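Local coordinates for hypoxanthine-guanine-xanthine phosphoribosyltransferase (Tritrichomonas foetus, PDB 1HGX), which catalyses the magnesium-dependent transfer of a phosphoribosyl group from 5-phospho-alpha-D-ribose 1-diphosphate to hypoxanthine, guanine or xanthine, salvaging host purines for the parasite as nucleotides, at residues A[109-114]-A[141-146]; A[134-139]-A[152-157]. All blocks are in the same frame, centred on the assembly; numbering follows the deposited sequence.

Interaction 1 of 2, residues A[109-114]-A[141-146]; sequences LTMYQL and YDVPID. With 5GP (guanosine-5'-monophosphate), chain C.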
ATOM      1  N   LEU A 109      -6.584 -19.425 -11.008  1.00 15.69           N
ATOM      2  CA  LEU A 109      -7.117 -20.087  -9.815  1.00 15.11           C
ATOM      3  C   LEU A 109      -7.392 -19.140  -8.643  1.00 14.61           C
ATOM      4  O   LEU A 109      -8.491 -19.143  -8.085  1.00 14.46           O
ATOM      5  CB  LEU A 109      -6.186 -21.211  -9.363  1.00 16.75           C
ATOM      6  CG  LEU A 109      -6.534 -21.927  -8.053  1.00 19.38           C
ATOM      7  CD1 LEU A 109      -7.853 -22.663  -8.171  1.00 17.73           C
ATOM      8  CD2 LEU A 109      -5.426 -22.889  -7.689  1.00 21.25           C
ATOM      9  N   THR A 110      -6.392 -18.356  -8.254  1.00 14.87           N
ATOM     10  CA  THR A 110      -6.540 -17.422  -7.143  1.00 15.24           C
ATOM     11  C   THR A 110      -7.724 -16.464  -7.313  1.00 14.83           C
ATOM     12  O   THR A 110      -8.594 -16.382  -6.442  1.00 13.50           O
ATOM     13  CB  THR A 110      -5.246 -16.613  -6.909  1.00 16.02           C
ATOM     14  OG1 THR A 110      -4.139 -17.510  -6.760  1.00 19.44           O
ATOM     15  CG2 THR A 110      -5.367 -15.792  -5.633  1.00 20.10           C
ATOM     16  N   MET A 111      -7.776 -15.771  -8.445  1.00 14.91           N
ATOM     17  CA  MET A 111      -8.852 -14.827  -8.710  1.00 13.04           C
ATOM     18  C   MET A 111     -10.210 -15.514  -8.845  1.00 14.71           C
ATOM     19  O   MET A 111     -11.227 -14.982  -8.398  1.00 14.32           O
ATOM     20  CB  MET A 111      -8.536 -13.999  -9.960  1.00 15.97           C
ATOM     21  CG  MET A 111      -9.415 -12.771 -10.146  1.00 20.49           C
ATOM     22  SD  MET A 111      -9.494 -11.698  -8.676  1.00 24.89           S
ATOM     23  CE  MET A 111      -7.790 -11.468  -8.300  1.00 12.23           C
ATOM     24  N   TYR A 112     -10.236 -16.700  -9.446  1.00 13.90           N
ATOM     25  CA  TYR A 112     -11.494 -17.427  -9.604  1.00 15.15           C
ATOM     26  C   TYR A 112     -12.104 -17.727  -8.227  1.00 13.30           C
ATOM     27  O   TYR A 112     -13.301 -17.571  -8.015  1.00 13.14           O
ATOM     28  CB  TYR A 112     -11.271 -18.721 -10.399  1.00 16.72           C
ATOM     29  CG  TYR A 112     -12.482 -19.618 -10.478  1.00 16.68           C
ATOM     30  CD1 TYR A 112     -13.454 -19.422 -11.452  1.00 23.28           C
ATOM     31  CD2 TYR A 112     -12.660 -20.656  -9.574  1.00 18.01           C
ATOM     32  CE1 TYR A 112     -14.582 -20.239 -11.520  1.00 25.06           C
ATOM     33  CE2 TYR A 112     -13.778 -21.478  -9.630  1.00 25.26           C
ATOM     34  CZ  TYR A 112     -14.738 -21.263 -10.609  1.00 28.20           C
ATOM     35  OH  TYR A 112     -15.857 -22.069 -10.682  1.00 35.28           O
ATOM     36  N   GLN A 113     -11.264 -18.147  -7.289  1.00 15.10           N
ATOM     37  CA  GLN A 113     -11.727 -18.461  -5.942  1.00 15.05           C
ATOM     38  C   GLN A 113     -12.088 -17.199  -5.161  1.00 15.41           C
ATOM     39  O   GLN A 113     -13.083 -17.173  -4.430  1.00 14.41           O
ATOM     40  CB  GLN A 113     -10.666 -19.266  -5.200  1.00 15.93           C
ATOM     41  CG  GLN A 113     -10.327 -20.560  -5.912  1.00 18.92           C
ATOM     42  CD  GLN A 113      -9.545 -21.505  -5.048  1.00 26.77           C
ATOM     43  OE1 GLN A 113     -10.078 -22.502  -4.566  1.00 28.87           O
ATOM     44  NE2 GLN A 113      -8.273 -21.202  -4.841  1.00 26.47           N
ATOM     45  N   LEU A 114     -11.306 -16.142  -5.354  1.00 13.72           N
ATOM     46  CA  LEU A 114     -11.544 -14.877  -4.681  1.00 15.24           C
ATOM     47  C   LEU A 114     -12.881 -14.296  -5.148  1.00 13.74           C
ATOM     48  O   LEU A 114     -13.695 -13.855  -4.334  1.00 16.37           O
ATOM     49  CB  LEU A 114     -10.411 -13.890  -4.982  1.00 15.06           C
ATOM     50  CG  LEU A 114      -9.895 -12.995  -3.850  1.00 20.71           C
ATOM     51  CD1 LEU A 114      -9.360 -11.708  -4.441  1.00 17.67           C
ATOM     52  CD2 LEU A 114     -10.971 -12.683  -2.836  1.00 16.80           C
ATOM     53  N   TYR A 141      -9.073 -21.387 -15.496  1.00 25.27           N
ATOM     54  CA  TYR A 141     -10.325 -20.761 -15.088  1.00 25.42           C
ATOM     55  C   TYR A 141     -10.582 -19.500 -15.889  1.00 26.37           C
ATOM     56  O   TYR A 141      -9.697 -18.658 -16.049  1.00 24.33           O
ATOM     57  CB  TYR A 141     -10.298 -20.444 -13.595  1.00 28.01           C
ATOM     58  CG  TYR A 141      -9.923 -21.640 -12.768  1.00 30.62           C
ATOM     59  CD1 TYR A 141      -8.586 -21.954 -12.545  1.00 31.85           C
ATOM     60  CD2 TYR A 141     -10.897 -22.499 -12.267  1.00 31.91           C
ATOM     61  CE1 TYR A 141      -8.224 -23.090 -11.851  1.00 36.35           C
ATOM     62  CE2 TYR A 141     -10.543 -23.645 -11.567  1.00 36.55           C
ATOM     63  CZ  TYR A 141      -9.204 -23.935 -11.365  1.00 39.27           C
ATOM     64  OH  TYR A 141      -8.830 -25.072 -10.683  1.00 45.45           O
ATOM     65  N   ASP A 142     -11.807 -19.384 -16.386  1.00 30.52           N
ATOM     66  CA  ASP A 142     -12.228 -18.245 -17.198  1.00 35.52           C
ATOM     67  C   ASP A 142     -12.575 -17.031 -16.331  1.00 34.28           C
ATOM     68  O   ASP A 142     -13.754 -16.745 -16.086  1.00 37.49           O
ATOM     69  CB  ASP A 142     -13.439 -18.639 -18.053  1.00 42.14           C
ATOM     70  CG  ASP A 142     -13.666 -17.703 -19.232  1.00 47.98           C
ATOM     71  OD1 ASP A 142     -12.901 -16.726 -19.417  1.00 51.68           O
ATOM     72  OD2 ASP A 142     -14.621 -17.963 -19.995  1.00 53.08           O
ATOM     73  N   VAL A 143     -11.541 -16.333 -15.870  1.00 29.53           N
ATOM     74  CA  VAL A 143     -11.709 -15.145 -15.036  1.00 24.10           C
ATOM     75  C   VAL A 143     -11.945 -13.889 -15.883  1.00 21.42           C
ATOM     76  O   VAL A 143     -11.138 -13.568 -16.769  1.00 18.49           O
ATOM     77  CB  VAL A 143     -10.459 -14.923 -14.152  1.00 24.28           C
ATOM     78  CG1 VAL A 143     -10.597 -13.643 -13.326  1.00 24.12           C
ATOM     79  CG2 VAL A 143     -10.251 -16.119 -13.239  1.00 27.21           C
ATOM     80  N   PRO A 144     -13.082 -13.201 -15.677  1.00 17.75           N
ATOM     81  CA  PRO A 144     -13.356 -11.984 -16.451  1.00 18.27           C
ATOM     82  C   PRO A 144     -12.470 -10.859 -15.926  1.00 16.03           C
ATOM     83  O   PRO A 144     -12.459 -10.563 -14.726  1.00 19.04           O
ATOM     84  CB  PRO A 144     -14.835 -11.721 -16.178  1.00 19.07           C
ATOM     85  CG  PRO A 144     -15.010 -12.233 -14.777  1.00 21.41           C
ATOM     86  CD  PRO A 144     -14.208 -13.524 -14.781  1.00 19.84           C
ATOM     87  N   ILE A 145     -11.663 -10.301 -16.823  1.00 13.17           N
ATOM     88  CA  ILE A 145     -10.741  -9.217 -16.462  1.00 13.16           C
ATOM     89  C   ILE A 145     -11.263  -7.946 -17.109  1.00 14.41           C
ATOM     90  O   ILE A 145     -11.238  -7.816 -18.326  1.00 15.36           O
ATOM     91  CB  ILE A 145      -9.319  -9.513 -16.979  1.00 14.67           C
ATOM     92  CG1 ILE A 145      -8.831 -10.836 -16.387  1.00 13.88           C
ATOM     93  CG2 ILE A 145      -8.370  -8.358 -16.651  1.00 11.00           C
ATOM     94  CD1 ILE A 145      -7.514 -11.317 -16.956  1.00 17.79           C
ATOM     95  N   ASP A 146     -11.777  -7.025 -16.301  1.00 11.50           N
ATOM     96  CA  ASP A 146     -12.334  -5.794 -16.833  1.00 10.94           C
ATOM     97  C   ASP A 146     -11.308  -4.735 -17.180  1.00 12.42           C
ATOM     98  O   ASP A 146     -11.501  -3.987 -18.128  1.00 13.80           O
ATOM     99  CB  ASP A 146     -13.368  -5.240 -15.872  1.00 13.17           C
ATOM    100  CG  ASP A 146     -14.359  -6.282 -15.464  1.00 16.54           C
ATOM    101  OD1 ASP A 146     -15.315  -6.505 -16.227  1.00 17.38           O
ATOM    102  OD2 ASP A 146     -14.146  -6.924 -14.415  1.00 17.89           O
TER
HETATM  103  P   5GP C 600      -2.831 -18.009 -10.361  1.00 13.99           P
HETATM  104  O1P 5GP C 600      -3.464 -17.080 -11.322  1.00 15.37           O
HETATM  105  O2P 5GP C 600      -3.735 -18.409  -9.281  1.00 16.67           O
HETATM  106  O3P 5GP C 600      -2.167 -19.125 -11.060  1.00 16.13           O
HETATM  107  O5' 5GP C 600      -1.595 -17.244  -9.797  1.00 15.36           O
HETATM  108  C5' 5GP C 600      -1.548 -15.856  -9.495  1.00 16.91           C
HETATM  109  C4' 5GP C 600      -0.806 -15.694  -8.230  1.00 22.03           C
HETATM  110  O4' 5GP C 600       0.577 -16.072  -8.328  1.00 22.33           O
HETATM  111  C3' 5GP C 600      -0.826 -14.272  -7.762  1.00 25.87           C
HETATM  112  O3' 5GP C 600      -0.677 -14.347  -6.348  1.00 32.08           O
HETATM  113  C2' 5GP C 600       0.436 -13.785  -8.359  1.00 25.01           C
HETATM  114  O2' 5GP C 600       0.909 -12.657  -7.638  1.00 29.54           O
HETATM  115  C1' 5GP C 600       1.437 -14.938  -8.273  1.00 22.31           C
HETATM  116  N9  5GP C 600       2.325 -14.946  -9.499  1.00 21.65           N
HETATM  117  C8  5GP C 600       1.995 -15.449 -10.748  1.00 21.07           C
HETATM  118  N7  5GP C 600       2.920 -15.279 -11.659  1.00 19.13           N
HETATM  119  C5  5GP C 600       3.948 -14.597 -11.003  1.00 18.56           C
HETATM  120  C6  5GP C 600       5.153 -14.042 -11.540  1.00 18.25           C
HETATM  121  O6  5GP C 600       5.612 -14.197 -12.671  1.00 16.34           O
HETATM  122  N1  5GP C 600       5.833 -13.250 -10.624  1.00 19.65           N
HETATM  123  C2  5GP C 600       5.414 -13.023  -9.317  1.00 21.74           C
HETATM  124  N2  5GP C 600       6.243 -12.336  -8.528  1.00 19.06           N
HETATM  125  N3  5GP C 600       4.293 -13.573  -8.788  1.00 21.32           N
HETATM  126  C4  5GP C 600       3.581 -14.329  -9.694  1.00 21.23           C
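Y112 and Y141 bring their rings together where the first turns of helix 109-119 meet the loop that leads into strand 147-152. CD2 of Y141 sits over one face of the Y112 ring, toward its rim, 3.7 Å from CD2 of Y112. The ring planes are inclined at 31° with centroids 4.9 Å apart, an oblique pairing. With chi1 at 173° the Y112 ring swings out beside its own carbonyl carbon, where it meets CB and CD2 of Y141.

The aliphatic contacts flank this pair. L109 lies alongside Y141 and points the same way, its CD1 3.6 Å from the OH of Y141. V143 divides its two methyls between neighbours: CG1 meets CG of M111 at 3.5 Å, and CG2 packs at 4.0 Å against CB of Y112. A branched valine suits a position facing two successive helix residues. Beyond CG, the bent M111 chain turns inward to V100, E102 and V128 of the central sheet.

On the nucleotide side, T110 holds the phosphate. Its CB points away from the loop, and O2P of GMP accepts from its backbone N at 2.8 Å and from its OG1 at 2.7 Å. L109 and T110 close the GMP-binding run 102-110, the phosphoribosyl-diphosphate-binding motif of this family, whose phosphate loop leads into the helix N-terminus; that helix end would be expected to favour the phosphate's negative charge. The chemistry is therefore split by side: apolar and aromatic groups join helix to loop, whereas the polar side of the same turn binds phosphate.

Interaction 2 of 2, residues A[134-139]-A[152-157]; sequences KDIGKK and VENRYI. With 5GP (guanosine-5'-monophosphate), chain C.
K134 stretches along the turn of residues 152-157, and its ammonium group meets both that turn and the guanine of GMP. Extended as far as CD (chi1 -171°), the chain passes across N154, with CD 3.6 Å from N154 OD1; the bend at chi3 then turns NZ to R155 O, at 3.1 Å and from above the carbonyl plane, and to O6 (3.0 Å) and N7 of the base. Lysine suits this place: its length carries the ammonium group from the strand end to the base, where three N-H groups can serve these three acceptors.

Y156 lays one ring face against the guanine, whose N1 stands 3.6 Å above the ring plane; the OH of Y156 is hydrogen-bonded to D163 O. I157 reads the base through its backbone: its N donates to O6 at 2.7 Å, and its O accepts from N1. N154 crosses I136 obliquely, its amide against the CG2 methyl, and its backbone N donates to a water that donates to D135 O.

D135 N donates to V152 O at 2.8 Å, and D135 OD1 accepts from G137 N in an Asx turn; the positive phi of G137 (88°) would set any CB against the preceding carbonyl O, so glycine fits. K139 folds back, its NZ bonding K134 O and D106 O and meeting D133 in a salt bridge.

This is the purine site of a type I phosphoribosyltransferase. K134 and V152 form a parallel bridge ending core strands 132-134 and 147-152, while R155, Y156 and I157 lean on strand 174-177 of the small antiparallel hood sheet.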
ATOM      1  N   LYS A 134      -0.659 -12.848 -17.360  1.00 12.90           N
ATOM      2  CA  LYS A 134       0.354 -13.711 -17.957  1.00 17.20           C
ATOM      3  C   LYS A 134      -0.274 -14.532 -19.084  1.00 18.52           C
ATOM      4  O   LYS A 134      -1.267 -15.218 -18.884  1.00 16.38           O
ATOM      5  CB  LYS A 134       0.965 -14.635 -16.900  1.00 16.55           C
ATOM      6  CG  LYS A 134       2.170 -15.408 -17.415  1.00 19.87           C
ATOM      7  CD  LYS A 134       2.816 -16.268 -16.342  1.00 21.63           C
ATOM      8  CE  LYS A 134       3.443 -15.433 -15.254  1.00 19.47           C
ATOM      9  NZ  LYS A 134       4.322 -16.249 -14.379  1.00 17.03           N
ATOM     10  N   ASP A 135       0.276 -14.418 -20.284  1.00 21.96           N
ATOM     11  CA  ASP A 135      -0.252 -15.155 -21.421  1.00 27.36           C
ATOM     12  C   ASP A 135       0.256 -16.593 -21.409  1.00 27.23           C
ATOM     13  O   ASP A 135       1.382 -16.871 -21.830  1.00 26.90           O
ATOM     14  CB  ASP A 135       0.138 -14.472 -22.733  1.00 32.59           C
ATOM     15  CG  ASP A 135      -0.522 -15.100 -23.949  1.00 35.06           C
ATOM     16  OD1 ASP A 135      -1.427 -15.955 -23.795  1.00 35.96           O
ATOM     17  OD2 ASP A 135      -0.138 -14.716 -25.070  1.00 39.36           O
ATOM     18  N   ILE A 136      -0.580 -17.496 -20.905  1.00 25.63           N
ATOM     19  CA  ILE A 136      -0.240 -18.907 -20.835  1.00 25.09           C
ATOM     20  C   ILE A 136      -1.178 -19.704 -21.742  1.00 26.56           C
ATOM     21  O   ILE A 136      -1.225 -20.931 -21.680  1.00 28.94           O
ATOM     22  CB  ILE A 136      -0.341 -19.439 -19.390  1.00 20.94           C
ATOM     23  CG1 ILE A 136      -1.786 -19.368 -18.895  1.00 21.17           C
ATOM     24  CG2 ILE A 136       0.561 -18.629 -18.473  1.00 19.29           C
ATOM     25  CD1 ILE A 136      -2.036 -20.143 -17.618  1.00 20.44           C
ATOM     26  N   GLY A 137      -1.893 -18.998 -22.609  1.00 28.21           N
ATOM     27  CA  GLY A 137      -2.828 -19.657 -23.499  1.00 29.17           C
ATOM     28  C   GLY A 137      -4.159 -19.770 -22.786  1.00 31.45           C
ATOM     29  O   GLY A 137      -4.552 -18.853 -22.060  1.00 31.19           O
ATOM     30  N   LYS A 138      -4.860 -20.882 -22.987  1.00 31.53           N
ATOM     31  CA  LYS A 138      -6.153 -21.080 -22.336  1.00 31.33           C
ATOM     32  C   LYS A 138      -5.893 -21.270 -20.847  1.00 30.23           C
ATOM     33  O   LYS A 138      -5.041 -22.076 -20.451  1.00 30.00           O
ATOM     34  CB  LYS A 138      -6.878 -22.297 -22.922  1.00 31.23           C
ATOM     35  N   LYS A 139      -6.560 -20.463 -20.031  1.00 28.19           N
ATOM     36  CA  LYS A 139      -6.386 -20.560 -18.594  1.00 26.97           C
ATOM     37  C   LYS A 139      -7.268 -21.659 -18.028  1.00 26.90           C
ATOM     38  O   LYS A 139      -8.262 -22.038 -18.635  1.00 23.62           O
ATOM     39  CB  LYS A 139      -6.698 -19.221 -17.916  1.00 27.79           C
ATOM     40  CG  LYS A 139      -5.666 -18.138 -18.192  1.00 22.42           C
ATOM     41  CD  LYS A 139      -5.910 -16.917 -17.327  1.00 22.22           C
ATOM     42  CE  LYS A 139      -5.129 -15.724 -17.849  1.00 15.30           C
ATOM     43  NZ  LYS A 139      -3.666 -15.931 -17.813  1.00 15.92           N
ATOM     44  N   VAL A 152       1.627 -10.043 -20.262  1.00 23.03           N
ATOM     45  CA  VAL A 152       3.008 -10.437 -20.075  1.00 24.07           C
ATOM     46  C   VAL A 152       3.280 -11.858 -20.588  1.00 24.22           C
ATOM     47  O   VAL A 152       2.372 -12.678 -20.668  1.00 21.15           O
ATOM     48  CB  VAL A 152       3.329 -10.266 -18.565  1.00 24.48           C
ATOM     49  CG1 VAL A 152       3.481 -11.593 -17.862  1.00 25.03           C
ATOM     50  CG2 VAL A 152       4.505  -9.346 -18.370  1.00 29.39           C
ATOM     51  N   GLU A 153       4.518 -12.143 -20.976  1.00 25.43           N
ATOM     52  CA  GLU A 153       4.834 -13.475 -21.477  1.00 25.84           C
ATOM     53  C   GLU A 153       4.978 -14.466 -20.340  1.00 25.67           C
ATOM     54  O   GLU A 153       5.161 -14.079 -19.185  1.00 22.83           O
ATOM     55  CB  GLU A 153       6.097 -13.461 -22.329  1.00 29.75           C
ATOM     56  CG  GLU A 153       7.295 -12.861 -21.630  1.00 34.19           C
ATOM     57  CD  GLU A 153       8.432 -12.641 -22.569  1.00 42.34           C
ATOM     58  OE1 GLU A 153       8.323 -11.743 -23.436  1.00 43.01           O
ATOM     59  OE2 GLU A 153       9.433 -13.357 -22.455  1.00 44.99           O
ATOM     60  N   ASN A 154       4.920 -15.746 -20.687  1.00 22.75           N
ATOM     61  CA  ASN A 154       5.004 -16.824 -19.717  1.00 21.33           C
ATOM     62  C   ASN A 154       6.384 -17.027 -19.095  1.00 22.35           C
ATOM     63  O   ASN A 154       7.044 -18.044 -19.346  1.00 21.73           O
ATOM     64  CB  ASN A 154       4.510 -18.123 -20.360  1.00 24.67           C
ATOM     65  CG  ASN A 154       4.221 -19.211 -19.343  1.00 25.24           C
ATOM     66  OD1 ASN A 154       4.300 -18.998 -18.133  1.00 25.15           O
ATOM     67  ND2 ASN A 154       3.878 -20.387 -19.833  1.00 28.49           N
ATOM     68  N   ARG A 155       6.810 -16.065 -18.281  1.00 20.29           N
ATOM     69  CA  ARG A 155       8.101 -16.131 -17.592  1.00 20.26           C
ATOM     70  C   ARG A 155       7.861 -15.617 -16.171  1.00 20.21           C
ATOM     71  O   ARG A 155       6.778 -15.106 -15.873  1.00 19.28           O
ATOM     72  CB  ARG A 155       9.150 -15.242 -18.282  1.00 17.75           C
ATOM     73  CG  ARG A 155       9.469 -15.583 -19.745  1.00 21.21           C
ATOM     74  CD  ARG A 155      10.206 -16.902 -19.897  1.00 16.81           C
ATOM     75  NE  ARG A 155      11.436 -16.926 -19.108  1.00 21.84           N
ATOM     76  CZ  ARG A 155      12.595 -16.388 -19.483  1.00 19.80           C
ATOM     77  NH1 ARG A 155      12.708 -15.773 -20.652  1.00 18.86           N
ATOM     78  NH2 ARG A 155      13.630 -16.427 -18.658  1.00 20.73           N
ATOM     79  N   TYR A 156       8.850 -15.765 -15.291  1.00 19.74           N
ATOM     80  CA  TYR A 156       8.691 -15.290 -13.923  1.00 21.53           C
ATOM     81  C   TYR A 156       8.951 -13.802 -13.913  1.00 19.03           C
ATOM     82  O   TYR A 156      10.069 -13.357 -14.154  1.00 21.28           O
ATOM     83  CB  TYR A 156       9.641 -15.986 -12.945  1.00 24.11           C
ATOM     84  CG  TYR A 156       9.241 -15.729 -11.504  1.00 25.86           C
ATOM     85  CD1 TYR A 156       8.208 -16.454 -10.915  1.00 25.10           C
ATOM     86  CD2 TYR A 156       9.846 -14.719 -10.754  1.00 26.93           C
ATOM     87  CE1 TYR A 156       7.781 -16.179  -9.633  1.00 26.46           C
ATOM     88  CE2 TYR A 156       9.423 -14.438  -9.461  1.00 26.26           C
ATOM     89  CZ  TYR A 156       8.394 -15.173  -8.911  1.00 27.34           C
ATOM     90  OH  TYR A 156       7.966 -14.907  -7.634  1.00 30.34           O
ATOM     91  N   ILE A 157       7.890 -13.047 -13.666  1.00 19.45           N
ATOM     92  CA  ILE A 157       7.936 -11.597 -13.636  1.00 18.24           C
ATOM     93  C   ILE A 157       8.454 -11.062 -12.304  1.00 19.00           C
ATOM     94  O   ILE A 157       8.057 -11.517 -11.218  1.00 16.79           O
ATOM     95  CB  ILE A 157       6.539 -11.007 -13.999  1.00 21.16           C
ATOM     96  CG1 ILE A 157       6.095 -11.555 -15.360  1.00 20.03           C
ATOM     97  CG2 ILE A 157       6.559  -9.482 -14.007  1.00 19.71           C
ATOM     98  CD1 ILE A 157       7.137 -11.394 -16.482  1.00 13.65           C
TER
HETATM   99  P   5GP C 600      -2.831 -18.009 -10.361  1.00 13.99           P
HETATM  100  O1P 5GP C 600      -3.464 -17.080 -11.322  1.00 15.37           O
HETATM  101  O2P 5GP C 600      -3.735 -18.409  -9.281  1.00 16.67           O
HETATM  102  O3P 5GP C 600      -2.167 -19.125 -11.060  1.00 16.13           O
HETATM  103  O5' 5GP C 600      -1.595 -17.244  -9.797  1.00 15.36           O
HETATM  104  C5' 5GP C 600      -1.548 -15.856  -9.495  1.00 16.91           C
HETATM  105  C4' 5GP C 600      -0.806 -15.694  -8.230  1.00 22.03           C
HETATM  106  O4' 5GP C 600       0.577 -16.072  -8.328  1.00 22.33           O
HETATM  107  C3' 5GP C 600      -0.826 -14.272  -7.762  1.00 25.87           C
HETATM  108  O3' 5GP C 600      -0.677 -14.347  -6.348  1.00 32.08           O
HETATM  109  C2' 5GP C 600       0.436 -13.785  -8.359  1.00 25.01           C
HETATM  110  O2' 5GP C 600       0.909 -12.657  -7.638  1.00 29.54           O
HETATM  111  C1' 5GP C 600       1.437 -14.938  -8.273  1.00 22.31           C
HETATM  112  N9  5GP C 600       2.325 -14.946  -9.499  1.00 21.65           N
HETATM  113  C8  5GP C 600       1.995 -15.449 -10.748  1.00 21.07           C
HETATM  114  N7  5GP C 600       2.920 -15.279 -11.659  1.00 19.13           N
HETATM  115  C5  5GP C 600       3.948 -14.597 -11.003  1.00 18.56           C
HETATM  116  C6  5GP C 600       5.153 -14.042 -11.540  1.00 18.25           C
HETATM  117  O6  5GP C 600       5.612 -14.197 -12.671  1.00 16.34           O
HETATM  118  N1  5GP C 600       5.833 -13.250 -10.624  1.00 19.65           N
HETATM  119  C2  5GP C 600       5.414 -13.023  -9.317  1.00 21.74           C
HETATM  120  N2  5GP C 600       6.243 -12.336  -8.528  1.00 19.06           N
HETATM  121  N3  5GP C 600       4.293 -13.573  -8.788  1.00 21.32           N
HETATM  122  C4  5GP C 600       3.581 -14.329  -9.694  1.00 21.23           C
HETATM  123  O   HOH W   1       4.114 -16.251 -23.328  1.00 44.81           O

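How the interactions relate
Both interactions use the loop that follows strand 132-134, with K134 at its strand end: residues 134-139 and 141-146 lie along it, and their partner segments alternate with them in the sequence. With their centres about 15 Å apart, the two contacts serve different ends of the same nucleotide: interaction 1 borders the phosphate, interaction 2 the guanine. Interaction 1 is a surface contact of helix against loop, joined by van der Waals packing. Interaction 2 is partly buried, with K134 and V152 inside, and relies on backbone and lysine hydrogen bonds where strand ends give way to turns. There the base is met by directional bonds as well as the face of Y156.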